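PDB 4WED: ABC transporter, periplasmic solute-binding protein from Rhizobium meliloti, which probably serves as the periplasmic solute-binding component of an ABC importer of solute-binding family 5, whose members are generally associated with uptake of peptides or nickel. Local coordinates for residues W58-Q61 against D62-F65; Q413-L417 against G418-T422. All coordinates share one frame; numbering follows the deposited sequence.

Overall arrangement
Two local contacts, each between neighbours in sequence, show how place in the fold sets chemistry. Interaction 1 (58-61 with 62-65) is buried and lies at the short helix 58-61, where backbone N-H groups close onto helix carbonyls and an aspartate reaches out to a sodium ion. Interaction 2 (413-417 with 418-422) is only partly buried and leads into strand 417-421; an aromatic side chain folds along the strand, without a hydrogen bond between the two segments. The two share no helix or strand and sit on opposite sides of the chain's centre. The centres of interaction 1 and interaction 2 are about 35 Å apart, and the nearest atoms of interaction 1 and interaction 2 about 13 Å apart.

Interaction 1: W58-Q61 against D62-F65; sequences WAIQ and DLMF. With NA (sodium ion), chain B.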
loop_
_atom_site.group_PDB
_atom_site.type_symbol
_atom_site.label_atom_id
_atom_site.label_comp_id
_atom_site.label_asym_id
_atom_site.label_seq_id
_atom_site.Cartn_x
_atom_site.Cartn_y
_atom_site.Cartn_z
ATOM N N TRP A 58 -12.309 -1.988 -5.394
ATOM C CA TRP A 58 -11.301 -2.945 -5.904
ATOM C C TRP A 58 -11.492 -4.357 -5.362
ATOM O O TRP A 58 -11.489 -5.321 -6.106
ATOM C CB TRP A 58 -9.888 -2.471 -5.577
ATOM C CG TRP A 58 -9.521 -1.142 -6.196
ATOM C CD1 TRP A 58 -9.017 -0.928 -7.430
ATOM C CD2 TRP A 58 -9.602 0.147 -5.569
ATOM N NE1 TRP A 58 -8.802 0.417 -7.639
ATOM C CE2 TRP A 58 -9.134 1.096 -6.503
ATOM C CE3 TRP A 58 -10.015 0.584 -4.301
ATOM C CZ2 TRP A 58 -9.089 2.459 -6.227
ATOM C CZ3 TRP A 58 -9.975 1.941 -4.015
ATOM C CH2 TRP A 58 -9.516 2.870 -4.984
ATOM N N ALA A 59 -11.673 -4.473 -4.057
ATOM C CA ALA A 59 -11.843 -5.771 -3.443
ATOM C C ALA A 59 -12.979 -6.597 -4.039
ATOM O O ALA A 59 -12.951 -7.812 -4.014
ATOM C CB ALA A 59 -12.043 -5.585 -1.955
ATOM N N ILE A 60 -13.978 -5.942 -4.594
ATOM C CA ILE A 60 -15.105 -6.656 -5.230
ATOM C C ILE A 60 -14.686 -7.214 -6.545
ATOM O O ILE A 60 -15.000 -8.364 -6.848
ATOM C CB ILE A 60 -16.303 -5.723 -5.526
ATOM C CG1 ILE A 60 -16.825 -5.058 -4.240
ATOM C CG2 ILE A 60 -17.446 -6.479 -6.186
ATOM C CD1 ILE A 60 -17.287 -6.008 -3.144
ATOM N N GLN A 61 -13.923 -6.435 -7.292
ATOM C CA GLN A 61 -13.379 -6.846 -8.576
ATOM C C GLN A 61 -12.492 -8.047 -8.380
ATOM O O GLN A 61 -12.461 -8.947 -9.187
ATOM C CB GLN A 61 -12.597 -5.706 -9.205
ATOM C CG GLN A 61 -13.445 -4.757 -10.011
ATOM C CD GLN A 61 -12.841 -3.393 -10.135
ATOM O OE1 GLN A 61 -12.358 -2.829 -9.179
ATOM N NE2 GLN A 61 -12.868 -2.854 -11.324
ATOM N N ASP A 62 -11.789 -8.058 -7.265
ATOM C CA ASP A 62 -10.880 -9.129 -6.933
ATOM C C ASP A 62 -11.594 -10.452 -6.752
ATOM O O ASP A 62 -10.977 -11.496 -6.801
ATOM C CB ASP A 62 -10.078 -8.755 -5.705
ATOM C CG ASP A 62 -9.067 -9.783 -5.343
ATOM O OD1 ASP A 62 -8.325 -10.259 -6.201
ATOM O OD2 ASP A 62 -9.018 -10.118 -4.173
ATOM N N LEU A 63 -12.893 -10.395 -6.513
ATOM C CA LEU A 63 -13.731 -11.584 -6.401
ATOM C C LEU A 63 -13.866 -12.468 -7.633
ATOM O O LEU A 63 -13.943 -13.664 -7.520
ATOM C CB LEU A 63 -15.116 -11.186 -5.935
ATOM C CG LEU A 63 -15.134 -10.764 -4.486
ATOM C CD1 LEU A 63 -16.466 -10.126 -4.177
ATOM C CD2 LEU A 63 -14.898 -11.993 -3.637
HETATM N N MSE A 64 -13.950 -11.866 -8.801
HETATM C CA MSE A 64 -14.158 -12.588 -10.058
HETATM C C MSE A 64 -13.137 -12.283 -11.103
HETATM O O MSE A 64 -13.076 -12.980 -12.110
HETATM C CB MSE A 64 -15.561 -12.274 -10.632
HETATM C CG MSE A 64 -15.667 -10.934 -11.355
HETATM SE SE MSE A 64 -15.821 -9.412 -10.099
HETATM C CE MSE A 64 -17.671 -9.840 -9.507
ATOM N N PHE A 65 -12.354 -11.229 -10.928
ATOM C CA PHE A 65 -11.311 -10.936 -11.902
ATOM C C PHE A 65 -9.958 -11.429 -11.426
ATOM O O PHE A 65 -9.603 -11.333 -10.247
ATOM C CB PHE A 65 -11.343 -9.458 -12.338
ATOM C CG PHE A 65 -12.643 -9.075 -13.060
ATOM C CD1 PHE A 65 -12.977 -9.663 -14.286
ATOM C CD2 PHE A 65 -13.501 -8.135 -12.539
ATOM C CE1 PHE A 65 -14.134 -9.305 -14.960
ATOM C CE2 PHE A 65 -14.673 -7.782 -13.198
ATOM C CZ PHE A 65 -14.995 -8.380 -14.406
HETATM NA NA NA B . -7.039 -11.372 -4.107
HETATM O O HOH W 1 -5.534 -10.937 -6.142
HETATM O O HOH W 2 -7.947 -11.872 -1.897
HETATM O O HOH W 3 -8.256 -12.598 -5.262
#
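Just past the short helix 58-61, Asp-62 supplies one of the two carboxylates of a sodium site, while its backbone N bonds Trp-58 O (3.0 Å) in the i to i+4 manner. The next N-H follows a tighter path, i to i+3: Leu-63 N bonds Ile-60 O at 2.9 Å. Gln-61 O then accepts twice, from Phe-65 N at 2.9 Å, almost in line with its C=O, and from Met-64 N, longer and tilted well out of the plane. Met-64, here selenomethionine, folds back through bends at chi2 (-79°) and chi3 (-71°), which set SE 3.5 Å from both Ile-60 O and Gln-61 O. Its CG meanwhile lies over the centre of one face of the Phe-65 ring. On the apolar flank Leu-63 CD1 meets Ile-60 CG2 at 4.3 Å, and both side chains rest on Phe-204 of strand 201-206.

The Asp-62 carboxylate swings away from the helix because its chi1 (-177°) sets CG opposite the backbone N. There it grips the sodium ion with both oxygens, unequally, OD2 at 2.3 Å and OD1 at 2.7 Å. Three waters and Asp-515 complete the six ligand atoms, while Arg-170 donates to OD1 and Met-516 N to OD2. Two carboxylates thus converge on one cation, and the sodium ion together with the nearby guanidinium probably offsets their mutual repulsion and keeps the buried Asp-62 ionised.

Interaction 2: Q413-L417 against G418-T422; sequences QKYDL and GFFLT
Strand 417-421 is entered through a bend at which Tyr-415 lays its ring beside Gly-418 and reaches on to Phe-420. The nearest approach to the glycine is by ring atom CD2, 3.7 Å from Gly-418 N, and CE2 lies only slightly farther from the same nitrogen. The ring thus lies close to a residue that has no side chain of its own. The hydroxyl makes the second touch: Tyr-415 OH comes within 3.8 Å of Phe-420 CZ, arriving in the plane of the phenylalanine ring, at its edge. It is a van der Waals contact with that edge, and the two side chains cross at about a right angle. Tyr-415 has CG between its backbone N and carbonyl carbon (chi1 66°), a setting that turns the ring forward along the strand.

In this periplasmic binding-protein fold the strand pairs antiparallel with 274-279, and Gly-418 shares a backbone hydrogen bond with Ala-278. The same Ala-278 also touches the Phe-420 side chain, and Tyr-415 packs on Val-369 of strand 362-370. With an alanine in place of Tyr-415, the ring beside Gly-418 and the hydroxyl at the edge of Phe-420 are both gone, which is likely to open a gap beside Gly-418 and leave the edge of the Phe-420 ring without this neighbour. Strand 362-370 is also tied to the start of strand 417-421 through the main chain, Leu-417 sharing backbone hydrogen bonds with Glu-367 and Val-369.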
loop_
_atom_site.group_PDB
_atom_site.type_symbol
_atom_site.label_atom_id
_atom_site.label_comp_id
_atom_site.label_asym_id
_atom_site.label_seq_id
_atom_site.Cartn_x
_atom_site.Cartn_y
_atom_site.Cartn_z
ATOM N N GLN A 413 7.397 24.145 0.341
ATOM C CA GLN A 413 8.354 23.731 1.363
ATOM C C GLN A 413 8.418 24.682 2.581
ATOM O O GLN A 413 9.512 24.926 3.108
ATOM C CB GLN A 413 9.758 23.551 0.750
ATOM N N LYS A 414 7.257 25.176 3.044
ATOM C CA LYS A 414 7.169 26.073 4.218
ATOM C C LYS A 414 6.920 25.301 5.523
ATOM O O LYS A 414 5.832 25.386 6.097
ATOM C CB LYS A 414 6.071 27.128 4.028
ATOM N N TYR A 415 7.943 24.559 5.969
ATOM C CA TYR A 415 7.927 23.724 7.187
ATOM C C TYR A 415 9.346 23.269 7.538
ATOM O O TYR A 415 10.163 23.064 6.645
ATOM C CB TYR A 415 7.055 22.487 7.007
ATOM C CG TYR A 415 7.558 21.480 5.993
ATOM C CD1 TYR A 415 7.190 21.559 4.632
ATOM C CD2 TYR A 415 8.375 20.417 6.391
ATOM C CE1 TYR A 415 7.630 20.614 3.716
ATOM C CE2 TYR A 415 8.828 19.473 5.484
ATOM C CZ TYR A 415 8.461 19.572 4.159
ATOM O OH TYR A 415 8.945 18.631 3.298
ATOM N N ASP A 416 9.640 23.130 8.830
ATOM C CA ASP A 416 10.916 22.532 9.255
ATOM C C ASP A 416 10.808 21.015 9.307
ATOM O O ASP A 416 11.708 20.332 8.887
ATOM C CB ASP A 416 11.347 23.052 10.617
ATOM C CG ASP A 416 11.496 24.540 10.639
ATOM O OD1 ASP A 416 11.684 25.086 9.550
ATOM O OD2 ASP A 416 11.428 25.162 11.739
ATOM N N LEU A 417 9.709 20.540 9.889
ATOM C CA LEU A 417 9.310 19.129 9.969
ATOM C C LEU A 417 7.872 18.945 9.486
ATOM O O LEU A 417 7.011 19.817 9.694
ATOM C CB LEU A 417 9.348 18.627 11.408
ATOM C CG LEU A 417 10.657 18.866 12.126
ATOM C CD1 LEU A 417 10.486 18.783 13.645
ATOM C CD2 LEU A 417 11.727 17.886 11.628
ATOM N N GLY A 418 7.607 17.782 8.897
ATOM C CA GLY A 418 6.261 17.420 8.433
ATOM C C GLY A 418 6.116 15.929 8.234
ATOM O O GLY A 418 7.088 15.191 8.285
ATOM N N PHE A 419 4.887 15.498 7.978
ATOM C CA PHE A 419 4.555 14.089 7.880
ATOM C C PHE A 419 4.188 13.635 6.498
ATOM O O PHE A 419 3.371 14.245 5.815
ATOM C CB PHE A 419 3.389 13.748 8.777
ATOM C CG PHE A 419 3.646 14.004 10.233
ATOM C CD1 PHE A 419 4.876 13.693 10.802
ATOM C CD2 PHE A 419 2.648 14.490 11.033
ATOM C CE1 PHE A 419 5.105 13.912 12.160
ATOM C CE2 PHE A 419 2.870 14.728 12.386
ATOM C CZ PHE A 419 4.099 14.423 12.946
ATOM N N PHE A 420 4.752 12.501 6.127
ATOM C CA PHE A 420 4.393 11.852 4.912
ATOM C C PHE A 420 3.974 10.455 5.238
ATOM O O PHE A 420 4.363 9.879 6.262
ATOM C CB PHE A 420 5.604 11.779 4.005
ATOM C CG PHE A 420 6.013 13.099 3.461
ATOM C CD1 PHE A 420 6.679 14.007 4.255
ATOM C CD2 PHE A 420 5.747 13.433 2.145
ATOM C CE1 PHE A 420 7.061 15.237 3.750
ATOM C CE2 PHE A 420 6.125 14.672 1.635
ATOM C CZ PHE A 420 6.780 15.574 2.439
ATOM N N LEU A 421 3.191 9.913 4.335
ATOM C CA LEU A 421 2.752 8.542 4.345
ATOM C C LEU A 421 3.233 7.961 3.064
ATOM O O LEU A 421 3.083 8.580 2.075
ATOM C CB LEU A 421 1.224 8.475 4.357
ATOM C CG LEU A 421 0.546 8.734 5.708
ATOM C CD1 LEU A 421 -0.923 8.949 5.456
ATOM C CD2 LEU A 421 0.712 7.604 6.679
ATOM N N THR A 422 3.836 6.778 3.101
ATOM C CA THR A 422 4.168 6.075 1.891
ATOM C C THR A 422 2.918 5.595 1.151
ATOM O O THR A 422 1.820 5.560 1.670
ATOM C CB THR A 422 5.174 4.893 2.104
ATOM O OG1 THR A 422 4.661 3.895 3.010
ATOM C CG2 THR A 422 6.496 5.414 2.621
#